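Local coordinates for fiber protein (Duck adenovirus 1, PDB 6ITX) that probably attaches the virus to its host-cell receptor through the trimeric C-terminal head domain of the fiber, of which this chain is one copy, at residues Asn102-Gly107 / Lys121-Val126; Ala170-Ala175 / Gly256-Asn261; Asn215-Glu220 / Tyr264-Ile269; Asn240-Asn245 / Thr270-Gly275. All blocks are in the same frame, centred on the assembly; numbering follows the deposited sequence.

Interaction 1. Residues Asn102-Gly107 / Lys121-Val126; sequences NLFDSG and KVAGYV
Ala123 meets the 102-107 loop with its methyl group, which sits 4.0 Å from CD1 at the edge of the Phe104 ring, close to the ring plane. The same CB lies 3.5 Å from the carbonyl O of Gly107, so one small side chain touches both the aromatic ring and the far end of the loop. At Gly124 the strand offers only backbone, and the ring of Phe104 rests against it, CE1 coming within 3.8 Å of Gly124 C. Gln140 and Lys142 of the neighbouring strand 134-144 also touch this ring.

Tyr125 meets both Phe104 and Asn102. Its CB is 4.1 Å from Phe104 CZ, and the two side chains cross at about a right angle. With CG anti to the backbone N (chi1 -177°), the Tyr125 ring presents one face to Asn102. Asn102 CB stands 3.4 Å from the ring centroid and 8° off the normal, a CH-pi contact centred over the face. Beyond this pair, Ile201 and Ser202 of a second subunit pack on Asn102 and Tyr125 respectively, placing this end of the contact at the border between subunits.

No hydrogen bond links the two segments. Loop and strand are matched through a methyl at a ring edge, a ring against glycine backbone and a methylene over a ring face, a worked example of packing by shape and dispersion. The strand backbone is already engaged within the sheet, Ala123 with Lys142 and Tyr125 with Gln140 of strand 134-144, and the loop is met by packing instead.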
loop_
_atom_site.group_PDB
_atom_site.type_symbol
_atom_site.label_atom_id
_atom_site.label_comp_id
_atom_site.label_asym_id
_atom_site.label_seq_id
_atom_site.Cartn_x
_atom_site.Cartn_y
_atom_site.Cartn_z
ATOM N N ASN A 102 16.185 -15.447 -3.941
ATOM C CA ASN A 102 16.449 -14.260 -3.135
ATOM C C ASN A 102 17.935 -13.962 -2.967
ATOM O O ASN A 102 18.273 -12.910 -2.417
ATOM C CB ASN A 102 15.806 -14.368 -1.754
ATOM C CG ASN A 102 16.381 -15.495 -0.919
ATOM O OD1 ASN A 102 17.266 -16.221 -1.367
ATOM N ND2 ASN A 102 15.863 -15.658 0.296
ATOM N N LEU A 103 18.834 -14.824 -3.426
ATOM C CA LEU A 103 20.241 -14.517 -3.229
ATOM C C LEU A 103 20.877 -13.783 -4.398
ATOM O O LEU A 103 22.009 -13.315 -4.253
ATOM C CB LEU A 103 21.035 -15.783 -2.946
ATOM C CG LEU A 103 20.916 -16.239 -1.495
ATOM C CD1 LEU A 103 21.743 -17.489 -1.330
ATOM C CD2 LEU A 103 21.318 -15.131 -0.510
ATOM N N PHE A 104 20.174 -13.652 -5.528
ATOM C CA PHE A 104 20.690 -12.978 -6.725
ATOM C C PHE A 104 22.124 -13.402 -7.027
ATOM O O PHE A 104 22.980 -12.585 -7.375
ATOM C CB PHE A 104 20.583 -11.456 -6.595
ATOM C CG PHE A 104 19.208 -10.973 -6.192
ATOM C CD1 PHE A 104 18.125 -11.119 -7.050
ATOM C CD2 PHE A 104 19.001 -10.383 -4.943
ATOM C CE1 PHE A 104 16.853 -10.684 -6.673
ATOM C CE2 PHE A 104 17.749 -9.948 -4.566
ATOM C CZ PHE A 104 16.667 -10.103 -5.434
ATOM N N ASP A 105 22.391 -14.698 -6.875
ATOM C CA ASP A 105 23.685 -15.287 -7.199
ATOM C C ASP A 105 23.581 -16.297 -8.336
ATOM O O ASP A 105 24.518 -17.066 -8.554
ATOM C CB ASP A 105 24.284 -15.959 -5.961
ATOM C CG ASP A 105 23.434 -17.129 -5.463
ATOM O OD1 ASP A 105 22.368 -17.413 -6.068
ATOM O OD2 ASP A 105 23.836 -17.778 -4.468
ATOM N N SER A 106 22.456 -16.318 -9.050
ATOM C CA SER A 106 22.127 -17.326 -10.051
ATOM C C SER A 106 21.955 -16.725 -11.445
ATOM O O SER A 106 21.297 -17.322 -12.300
ATOM C CB SER A 106 20.866 -18.068 -9.604
ATOM O OG SER A 106 20.059 -18.502 -10.691
ATOM N N GLY A 107 22.533 -15.552 -11.701
ATOM C CA GLY A 107 22.470 -14.962 -13.023
ATOM C C GLY A 107 21.179 -14.206 -13.255
ATOM O O GLY A 107 20.350 -14.019 -12.361
ATOM N N LYS A 121 16.980 -9.244 -19.745
ATOM C CA LYS A 121 16.975 -10.361 -18.821
ATOM C C LYS A 121 17.470 -9.866 -17.476
ATOM O O LYS A 121 18.461 -9.131 -17.403
ATOM C CB LYS A 121 17.783 -11.542 -19.370
ATOM C CG LYS A 121 17.060 -12.028 -20.654
ATOM C CD LYS A 121 17.702 -13.113 -21.488
ATOM C CE LYS A 121 17.248 -14.479 -21.008
ATOM N NZ LYS A 121 18.324 -15.162 -20.192
ATOM N N VAL A 122 16.732 -10.211 -16.429
ATOM C CA VAL A 122 16.911 -9.637 -15.106
ATOM C C VAL A 122 16.833 -10.763 -14.079
ATOM O O VAL A 122 16.595 -11.923 -14.418
ATOM C CB VAL A 122 15.874 -8.534 -14.795
ATOM C CG1 VAL A 122 15.921 -7.411 -15.866
ATOM C CG2 VAL A 122 14.487 -9.116 -14.678
ATOM N N ALA A 123 17.066 -10.409 -12.815
ATOM C CA ALA A 123 16.972 -11.348 -11.712
ATOM C C ALA A 123 15.891 -10.881 -10.747
ATOM O O ALA A 123 15.659 -9.675 -10.589
ATOM C CB ALA A 123 18.309 -11.495 -10.989
ATOM N N GLY A 124 15.220 -11.837 -10.105
ATOM C CA GLY A 124 14.081 -11.491 -9.283
ATOM C C GLY A 124 13.802 -12.477 -8.170
ATOM O O GLY A 124 14.188 -13.650 -8.224
ATOM N N TYR A 125 13.093 -11.976 -7.160
ATOM C CA TYR A 125 12.577 -12.776 -6.059
ATOM C C TYR A 125 11.177 -12.295 -5.713
ATOM O O TYR A 125 10.975 -11.105 -5.466
ATOM C CB TYR A 125 13.470 -12.669 -4.827
ATOM C CG TYR A 125 12.983 -13.540 -3.719
ATOM C CD1 TYR A 125 12.859 -14.913 -3.913
ATOM C CD2 TYR A 125 12.636 -13.013 -2.478
ATOM C CE1 TYR A 125 12.414 -15.744 -2.891
ATOM C CE2 TYR A 125 12.193 -13.831 -1.445
ATOM C CZ TYR A 125 12.087 -15.197 -1.663
ATOM O OH TYR A 125 11.641 -16.041 -0.677
ATOM N N VAL A 126 10.214 -13.207 -5.678
ATOM C CA VAL A 126 8.820 -12.874 -5.409
ATOM C C VAL A 126 8.346 -13.686 -4.212
ATOM O O VAL A 126 8.413 -14.919 -4.228
ATOM C CB VAL A 126 7.922 -13.151 -6.625
ATOM C CG1 VAL A 126 6.568 -12.461 -6.443
ATOM C CG2 VAL A 126 8.603 -12.705 -7.896
#

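Interaction 2. Residues Ala170-Ala175 / Gly256-Asn261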
loop_
_atom_site.group_PDB
_atom_site.type_symbol
_atom_site.label_atom_id
_atom_site.label_comp_id
_atom_site.label_asym_id
_atom_site.label_seq_id
_atom_site.Cartn_x
_atom_site.Cartn_y
_atom_site.Cartn_z
ATOM N N ALA A 170 3.178 -24.400 -13.574
ATOM C CA ALA A 170 3.379 -25.842 -13.707
ATOM C C ALA A 170 2.242 -26.474 -14.507
ATOM O O ALA A 170 2.479 -27.343 -15.359
ATOM C CB ALA A 170 3.516 -26.492 -12.329
ATOM N N ARG A 171 1.006 -26.016 -14.268
ATOM C CA ARG A 171 -0.156 -26.437 -15.043
ATOM C C ARG A 171 -0.271 -25.679 -16.361
ATOM O O ARG A 171 -0.866 -26.184 -17.315
ATOM C CB ARG A 171 -1.427 -26.236 -14.202
ATOM C CG ARG A 171 -2.741 -26.377 -14.953
ATOM C CD ARG A 171 -3.857 -26.825 -14.011
ATOM N NE ARG A 171 -3.420 -26.811 -12.610
ATOM C CZ ARG A 171 -3.230 -27.899 -11.864
ATOM N NH1 ARG A 171 -2.823 -27.790 -10.598
ATOM N NH2 ARG A 171 -3.449 -29.103 -12.382
ATOM N N ASP A 172 0.294 -24.481 -16.448
ATOM C CA ASP A 172 0.094 -23.604 -17.603
ATOM C C ASP A 172 1.423 -22.998 -18.065
ATOM O O ASP A 172 1.592 -21.770 -18.103
ATOM C CB ASP A 172 -0.920 -22.511 -17.276
ATOM C CG ASP A 172 -1.539 -21.926 -18.508
ATOM O OD1 ASP A 172 -1.130 -22.358 -19.610
ATOM O OD2 ASP A 172 -2.423 -21.047 -18.380
ATOM N N PRO A 173 2.378 -23.843 -18.468
ATOM C CA PRO A 173 3.717 -23.341 -18.819
ATOM C C PRO A 173 3.728 -22.215 -19.835
ATOM O O PRO A 173 4.653 -21.401 -19.805
ATOM C CB PRO A 173 4.419 -24.582 -19.386
ATOM C CG PRO A 173 3.640 -25.744 -18.894
ATOM C CD PRO A 173 2.237 -25.286 -18.721
ATOM N N THR A 174 2.774 -22.146 -20.761
ATOM C CA THR A 174 2.912 -21.142 -21.813
ATOM C C THR A 174 2.595 -19.737 -21.328
ATOM O O THR A 174 2.871 -18.771 -22.047
ATOM C CB THR A 174 2.029 -21.467 -23.027
ATOM O OG1 THR A 174 0.650 -21.519 -22.639
ATOM C CG2 THR A 174 2.458 -22.782 -23.657
ATOM N N ALA A 175 2.023 -19.601 -20.138
ATOM C CA ALA A 175 1.787 -18.287 -19.577
ATOM C C ALA A 175 2.997 -17.755 -18.832
ATOM O O ALA A 175 3.056 -16.554 -18.559
ATOM C CB ALA A 175 0.572 -18.319 -18.645
ATOM N N GLY A 256 -3.303 -19.920 -24.045
ATOM C CA GLY A 256 -3.040 -20.710 -22.862
ATOM C C GLY A 256 -3.841 -22.007 -22.821
ATOM O O GLY A 256 -4.695 -22.291 -23.661
ATOM N N ALA A 257 -3.535 -22.804 -21.790
ATOM C CA ALA A 257 -4.167 -24.095 -21.568
ATOM C C ALA A 257 -5.190 -24.085 -20.439
ATOM O O ALA A 257 -5.936 -25.062 -20.293
ATOM C CB ALA A 257 -3.101 -25.165 -21.271
ATOM N N THR A 258 -5.243 -23.019 -19.639
ATOM C CA THR A 258 -6.201 -22.926 -18.545
ATOM C C THR A 258 -6.793 -21.518 -18.481
ATOM O O THR A 258 -6.229 -20.552 -19.001
ATOM C CB THR A 258 -5.562 -23.309 -17.192
ATOM O OG1 THR A 258 -4.264 -22.709 -17.073
ATOM C CG2 THR A 258 -5.440 -24.838 -17.059
ATOM N N THR A 259 -7.961 -21.435 -17.833
ATOM C CA THR A 259 -8.792 -20.242 -17.654
ATOM C C THR A 259 -8.188 -19.197 -16.679
ATOM O O THR A 259 -8.854 -18.196 -16.379
ATOM C CB THR A 259 -10.185 -20.687 -17.161
ATOM O OG1 THR A 259 -10.923 -19.566 -16.650
ATOM C CG2 THR A 259 -10.053 -21.751 -16.065
ATOM N N LEU A 260 -6.955 -19.395 -16.202
ATOM C CA LEU A 260 -6.453 -18.704 -15.022
ATOM C C LEU A 260 -5.799 -17.368 -15.362
ATOM O O LEU A 260 -5.284 -17.166 -16.467
ATOM C CB LEU A 260 -5.434 -19.578 -14.300
ATOM C CG LEU A 260 -5.952 -20.863 -13.679
ATOM C CD1 LEU A 260 -4.939 -21.363 -12.659
ATOM C CD2 LEU A 260 -7.319 -20.620 -13.044
ATOM N N ASN A 261 -5.789 -16.468 -14.373
ATOM C CA ASN A 261 -5.247 -15.118 -14.514
ATOM C C ASN A 261 -3.833 -15.069 -13.946
ATOM O O ASN A 261 -3.617 -15.411 -12.777
ATOM C CB ASN A 261 -6.112 -14.089 -13.779
ATOM C CG ASN A 261 -7.481 -13.905 -14.398
ATOM O OD1 ASN A 261 -7.667 -14.042 -15.603
ATOM N ND2 ASN A 261 -8.446 -13.564 -13.564
#
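The carboxylate of Asp172 reaches two consecutive residues of the 256-261 loop, one with each oxygen. OD1 accepts the backbone N-H of Ala257 over 3.3 Å in a nearly straight bond (166° at the hydrogen), although the donor approaches from above the carboxylate plane, 37° out of it. OD2 takes the hydroxyl of Thr258, with OG1 2.8 Å away, in a weak hydrogen bond. The group is carried across to this loop because CG lies anti to the backbone N (chi1 -159°), and the Asp172 and Thr258 side chains then run past one another in opposite directions. Asp172 is buried, and these two donors would help to compensate its probable negative charge.

Looser packing lies beside these bonds. The methyl CB of Ala257 lies 3.8 Å from Asp172 OD1, while Thr174 OG1 is also 3.8 Å from Gly256 CA. On another flank the aliphatic part of Arg171 crosses Thr258 at about a right angle, its CG 3.8 Å from the threonine CG2. Leu194 touches this arginine too, and also Leu260, so a further loop backs the contact.

Within the first segment the backbone N-H of Ala175 bonds to the carbonyl O of Asp172 at 3.0 Å, beginning the short 3-10 turn of residues 173-175 directly beyond the aspartate. Asp172 thus joins the loop after strand 160-165 to the loop that links hairpin strands 241-253 and 262-271, a side-chain-to-backbone tie between surface loops of the beta-structured fiber head.

Interaction 3. Residues Asn215-Glu220 / Tyr264-Ile269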
loop_
_atom_site.group_PDB
_atom_site.type_symbol
_atom_site.label_atom_id
_atom_site.label_comp_id
_atom_site.label_asym_id
_atom_site.label_seq_id
_atom_site.Cartn_x
_atom_site.Cartn_y
_atom_site.Cartn_z
ATOM N N ASN A 215 7.499 -8.955 -27.648
ATOM C CA ASN A 215 7.049 -7.584 -27.482
ATOM C C ASN A 215 5.719 -7.534 -26.732
ATOM O O ASN A 215 4.870 -6.687 -27.008
ATOM C CB ASN A 215 6.959 -6.867 -28.833
ATOM C CG ASN A 215 5.988 -7.536 -29.802
ATOM O OD1 ASN A 215 5.562 -8.685 -29.604
ATOM N ND2 ASN A 215 5.626 -6.809 -30.859
ATOM N N PHE A 216 5.534 -8.417 -25.773
ATOM C CA PHE A 216 4.295 -8.332 -25.006
ATOM C C PHE A 216 4.255 -7.139 -24.062
ATOM O O PHE A 216 3.348 -7.039 -23.216
ATOM C CB PHE A 216 4.073 -9.615 -24.201
ATOM C CG PHE A 216 5.103 -9.855 -23.122
ATOM C CD1 PHE A 216 4.977 -9.267 -21.877
ATOM C CD2 PHE A 216 6.178 -10.698 -23.347
ATOM C CE1 PHE A 216 5.919 -9.496 -20.872
ATOM C CE2 PHE A 216 7.111 -10.946 -22.347
ATOM C CZ PHE A 216 6.978 -10.336 -21.107
ATOM N N TYR A 217 5.226 -6.243 -24.140
ATOM C CA TYR A 217 5.255 -5.120 -23.227
ATOM C C TYR A 217 4.005 -4.266 -23.419
ATOM O O TYR A 217 3.631 -3.949 -24.550
ATOM C CB TYR A 217 6.518 -4.301 -23.472
ATOM C CG TYR A 217 6.495 -2.991 -22.737
ATOM C CD1 TYR A 217 6.872 -2.931 -21.406
ATOM C CD2 TYR A 217 6.069 -1.815 -23.355
ATOM C CE1 TYR A 217 6.839 -1.748 -20.714
ATOM C CE2 TYR A 217 6.036 -0.624 -22.661
ATOM C CZ TYR A 217 6.417 -0.602 -21.347
ATOM O OH TYR A 217 6.384 0.571 -20.662
ATOM N N LYS A 218 3.352 -3.916 -22.308
ATOM C CA LYS A 218 2.194 -3.026 -22.290
ATOM C C LYS A 218 2.518 -1.851 -21.375
ATOM O O LYS A 218 2.833 -2.058 -20.201
ATOM C CB LYS A 218 0.931 -3.755 -21.805
ATOM C CG LYS A 218 0.365 -4.805 -22.784
ATOM C CD LYS A 218 -0.373 -4.180 -23.961
ATOM C CE LYS A 218 -1.114 -5.230 -24.785
ATOM N NZ LYS A 218 -2.349 -4.683 -25.469
ATOM N N GLU A 219 2.473 -0.631 -21.920
ATOM C CA GLU A 219 2.635 0.563 -21.100
ATOM C C GLU A 219 1.466 0.645 -20.126
ATOM O O GLU A 219 0.364 0.184 -20.414
ATOM C CB GLU A 219 2.710 1.824 -21.990
ATOM C CG GLU A 219 3.393 3.077 -21.329
ATOM C CD GLU A 219 4.894 2.864 -20.985
ATOM O OE1 GLU A 219 5.255 2.972 -19.768
ATOM O OE2 GLU A 219 5.725 2.600 -21.921
ATOM N N GLU A 220 1.712 1.207 -18.947
ATOM C CA GLU A 220 0.648 1.247 -17.946
ATOM C C GLU A 220 -0.580 2.045 -18.397
ATOM O O GLU A 220 -1.664 1.849 -17.834
ATOM C CB GLU A 220 1.183 1.797 -16.623
ATOM C CG GLU A 220 1.511 3.253 -16.638
ATOM C CD GLU A 220 2.880 3.512 -17.227
ATOM O OE1 GLU A 220 3.548 2.524 -17.640
ATOM O OE2 GLU A 220 3.287 4.700 -17.271
ATOM N N TYR A 264 0.442 -9.222 -14.502
ATOM C CA TYR A 264 1.364 -8.375 -15.249
ATOM C C TYR A 264 1.848 -7.237 -14.362
ATOM O O TYR A 264 1.085 -6.667 -13.577
ATOM C CB TYR A 264 0.692 -7.798 -16.501
ATOM C CG TYR A 264 1.572 -6.899 -17.359
ATOM C CD1 TYR A 264 2.681 -7.409 -18.040
ATOM C CD2 TYR A 264 1.281 -5.548 -17.511
ATOM C CE1 TYR A 264 3.484 -6.596 -18.839
ATOM C CE2 TYR A 264 2.077 -4.720 -18.323
ATOM C CZ TYR A 264 3.181 -5.248 -18.982
ATOM O OH TYR A 264 3.981 -4.431 -19.782
ATOM N N MET A 265 3.124 -6.913 -14.483
ATOM C CA MET A 265 3.735 -5.885 -13.660
ATOM C C MET A 265 4.645 -5.070 -14.546
ATOM O O MET A 265 5.610 -5.610 -15.089
ATOM C CB MET A 265 4.521 -6.504 -12.519
ATOM C CG MET A 265 3.641 -7.382 -11.673
ATOM S SD MET A 265 4.410 -7.743 -10.125
ATOM C CE MET A 265 3.038 -7.517 -9.051
ATOM N N VAL A 266 4.333 -3.793 -14.724
ATOM C CA VAL A 266 5.208 -2.904 -15.472
ATOM C C VAL A 266 5.856 -1.945 -14.485
ATOM O O VAL A 266 5.180 -1.392 -13.607
ATOM C CB VAL A 266 4.462 -2.173 -16.604
ATOM C CG1 VAL A 266 3.194 -1.534 -16.104
ATOM C CG2 VAL A 266 5.383 -1.157 -17.257
ATOM N N PHE A 267 7.176 -1.811 -14.590
ATOM C CA PHE A 267 7.986 -0.963 -13.723
ATOM C C PHE A 267 8.427 0.252 -14.516
ATOM O O PHE A 267 8.913 0.109 -15.645
ATOM C CB PHE A 267 9.234 -1.700 -13.231
ATOM C CG PHE A 267 8.949 -2.870 -12.353
ATOM C CD1 PHE A 267 8.442 -4.035 -12.875
ATOM C CD2 PHE A 267 9.205 -2.805 -10.999
ATOM C CE1 PHE A 267 8.187 -5.108 -12.061
ATOM C CE2 PHE A 267 8.943 -3.872 -10.172
ATOM C CZ PHE A 267 8.439 -5.027 -10.699
ATOM N N VAL A 268 8.271 1.437 -13.936
ATOM C CA VAL A 268 8.822 2.667 -14.504
ATOM C C VAL A 268 9.731 3.284 -13.451
ATOM O O VAL A 268 9.307 3.508 -12.309
ATOM C CB VAL A 268 7.726 3.652 -14.934
ATOM C CG1 VAL A 268 8.334 4.912 -15.520
ATOM C CG2 VAL A 268 6.822 3.001 -15.936
ATOM N N ILE A 269 10.976 3.544 -13.831
ATOM C CA ILE A 269 12.025 3.983 -12.920
ATOM C C ILE A 269 12.662 5.208 -13.556
ATOM O O ILE A 269 12.946 5.196 -14.761
ATOM C CB ILE A 269 13.063 2.860 -12.693
ATOM C CG1 ILE A 269 12.489 1.747 -11.801
ATOM C CG2 ILE A 269 14.361 3.403 -12.123
ATOM C CD1 ILE A 269 13.385 0.481 -11.737
#
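The phenol oxygen of Tyr264 accepts the backbone N-H of Lys218 at 2.7 Å, with 161° at the hydrogen. By this bond strand 262-271, part of the largely antiparallel beta sheet of the fiber head, holds the irregular loop 215-220 packed on it; the end-to-end directions of residues 216-220 and 264-268 are 60° apart. With CG anti to the backbone N, chi1 of -180° directs the Tyr264 ring toward the loop, where its hydroxyl meets the backbone. The carbonyl O of Lys218 lies in the ring plane at the edge, 3.3 Å from Tyr264 CE2. Phe216 comes to an edge as well, its CE1 4.3 Å from Tyr264 CE1.

Alternate residues of the strand continue the contact. One methyl of Val266, CG2, packs 3.8 Å from Tyr217 CE1, the side chains crossing at about a right angle, and its other methyl, CG1, is 3.9 Å from Glu220 CB. The acid groups at this end gather round Arg160 of strand 160-165: Glu219 OE1 makes a salt bridge with its NE, and Glu220 OE2 a long, weak ion pair with NH1. Last in line is Val268, whose CG2 methyl rests 3.7 Å from Glu220 OE1.

Interaction 4. Residues Asn240-Asn245 / Thr270-Gly275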
loop_
_atom_site.group_PDB
_atom_site.type_symbol
_atom_site.label_atom_id
_atom_site.label_comp_id
_atom_site.label_asym_id
_atom_site.label_seq_id
_atom_site.Cartn_x
_atom_site.Cartn_y
_atom_site.Cartn_z
ATOM N N ASN A 240 21.685 7.893 -10.219
ATOM C CA ASN A 240 20.922 9.081 -9.804
ATOM C C ASN A 240 19.420 8.862 -9.924
ATOM O O ASN A 240 18.701 9.671 -10.525
ATOM C CB ASN A 240 21.331 10.335 -10.584
ATOM C CG ASN A 240 22.821 10.701 -10.404
ATOM O OD1 ASN A 240 23.453 11.204 -11.330
ATOM N ND2 ASN A 240 23.376 10.440 -9.231
ATOM N N PHE A 241 18.937 7.765 -9.344
ATOM C CA PHE A 241 17.507 7.482 -9.401
ATOM C C PHE A 241 16.709 8.517 -8.615
ATOM O O PHE A 241 17.137 8.995 -7.559
ATOM C CB PHE A 241 17.202 6.093 -8.856
ATOM C CG PHE A 241 17.785 4.996 -9.668
ATOM C CD1 PHE A 241 17.397 4.813 -10.992
ATOM C CD2 PHE A 241 18.731 4.134 -9.122
ATOM C CE1 PHE A 241 17.946 3.780 -11.769
ATOM C CE2 PHE A 241 19.277 3.107 -9.897
ATOM C CZ PHE A 241 18.882 2.940 -11.226
ATOM N N THR A 242 15.524 8.845 -9.131
ATOM C CA THR A 242 14.637 9.797 -8.486
ATOM C C THR A 242 13.307 9.206 -8.073
ATOM O O THR A 242 12.605 9.833 -7.277
ATOM C CB THR A 242 14.372 11.001 -9.397
ATOM O OG1 THR A 242 13.937 10.523 -10.678
ATOM C CG2 THR A 242 15.631 11.844 -9.545
ATOM N N GLY A 243 12.947 8.029 -8.562
ATOM C CA GLY A 243 11.699 7.419 -8.149
ATOM C C GLY A 243 11.358 6.211 -8.999
ATOM O O GLY A 243 12.049 5.866 -9.962
ATOM N N GLY A 244 10.265 5.570 -8.621
ATOM C CA GLY A 244 9.870 4.341 -9.273
ATOM C C GLY A 244 8.419 4.041 -9.004
ATOM O O GLY A 244 7.874 4.393 -7.950
ATOM N N ASN A 245 7.785 3.391 -9.969
ATOM C CA ASN A 245 6.400 3.002 -9.799
ATOM C C ASN A 245 6.189 1.605 -10.359
ATOM O O ASN A 245 6.737 1.248 -11.404
ATOM C CB ASN A 245 5.473 4.042 -10.431
ATOM C CG ASN A 245 5.265 5.241 -9.503
ATOM O OD1 ASN A 245 4.673 5.109 -8.434
ATOM N ND2 ASN A 245 5.783 6.402 -9.893
ATOM N N THR A 270 12.862 6.268 -12.773
ATOM C CA THR A 270 13.333 7.533 -13.328
ATOM C C THR A 270 14.666 7.973 -12.719
ATOM O O THR A 270 15.041 7.581 -11.613
ATOM C CB THR A 270 12.302 8.646 -13.130
ATOM O OG1 THR A 270 11.990 8.770 -11.731
ATOM C CG2 THR A 270 11.050 8.352 -13.934
ATOM N N GLN A 271 15.374 8.810 -13.468
ATOM C CA GLN A 271 16.683 9.319 -13.095
ATOM C C GLN A 271 16.713 10.829 -13.317
ATOM O O GLN A 271 16.029 11.361 -14.201
ATOM C CB GLN A 271 17.815 8.686 -13.931
ATOM C CG GLN A 271 17.912 7.177 -13.967
ATOM C CD GLN A 271 18.886 6.696 -15.065
ATOM O OE1 GLN A 271 18.486 6.451 -16.201
ATOM N NE2 GLN A 271 20.166 6.593 -14.729
ATOM N N SER A 272 17.533 11.515 -12.523
ATOM C CA SER A 272 17.731 12.939 -12.733
ATOM C C SER A 272 18.606 13.147 -13.966
ATOM O O SER A 272 19.092 12.194 -14.583
ATOM C CB SER A 272 18.329 13.572 -11.486
ATOM O OG SER A 272 19.529 12.916 -11.133
ATOM N N ALA A 273 18.818 14.412 -14.334
ATOM C CA ALA A 273 19.393 14.714 -15.644
ATOM C C ALA A 273 20.803 14.154 -15.829
ATOM O O ALA A 273 21.207 13.886 -16.966
ATOM C CB ALA A 273 19.408 16.223 -15.879
ATOM N N LEU A 274 21.568 13.962 -14.755
ATOM C CA LEU A 274 22.965 13.556 -14.906
ATOM C C LEU A 274 23.225 12.080 -14.582
ATOM O O LEU A 274 24.384 11.693 -14.393
ATOM C CB LEU A 274 23.861 14.437 -14.032
ATOM C CG LEU A 274 23.924 15.924 -14.403
ATOM C CD1 LEU A 274 24.927 16.637 -13.506
ATOM C CD2 LEU A 274 24.248 16.115 -15.893
ATOM N N GLY A 275 22.194 11.252 -14.486
ATOM C CA GLY A 275 22.428 9.847 -14.256
ATOM C C GLY A 275 23.008 9.170 -15.486
ATOM O O GLY A 275 22.856 9.635 -16.616
#
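Thr242 and Thr270 both turn OG1 into the position between backbone N and carbonyl carbon (chi1 52° and 56°), and their hydroxyls meet at 2.8 Å in a hydrogen bond that either could donate. The side chains cross at about a right angle. Beneath them the backbones pair: Thr242 N donates a hydrogen bond to Thr270 O at 2.8 Å, and Thr270 N donates one to Gly243 O at 3.0 Å. Further out, Ser272 N bonds to Asn240 O over 3.0 Å, nearly in line with the carbonyl, and Ser272 OG adds a weak bond to the same oxygen.

On the other side Phe241 and Gln271 lie side by side and point the same way, ring and amide planes 39° apart, with Phe241 CD1 3.8 Å from Gln271 CG. The amide end of Gln271 is held by Ser154 at OE1 and by the carbonyl oxygens of Met239 and Thr276 at NE2.

Phe241 pairs with Gln271 but Gly243 with Thr270, a register shift of one residue. This is the signature of a beta bulge, near the open end of the antiparallel hairpin 241-253/262-271, where the chain leaves by a type I turn from Ser272 to Gly275.

Strand 262-271 runs through interactions 3 and 4: the first uses its middle to hold a crossing loop, the second its end to pair with strand 241-253, and the two touch where Ile269 packs on Phe241. Interactions 1 and 3, both partly buried, set loops against strands of the same sheet, the former by apolar and CH-pi packing with no hydrogen bond across it, the latter adding a bond from loop backbone to a buried tyrosine. Interactions 2 and 4 are surface contacts, about 36 Å apart between centres, and rely on hydrogen bonds, through a carboxylate in one and mainly through backbone pairing, with a threonine hydroxyl pair, in the other. Interaction 1 borders a second subunit; no other chain touches interactions 2 and 3.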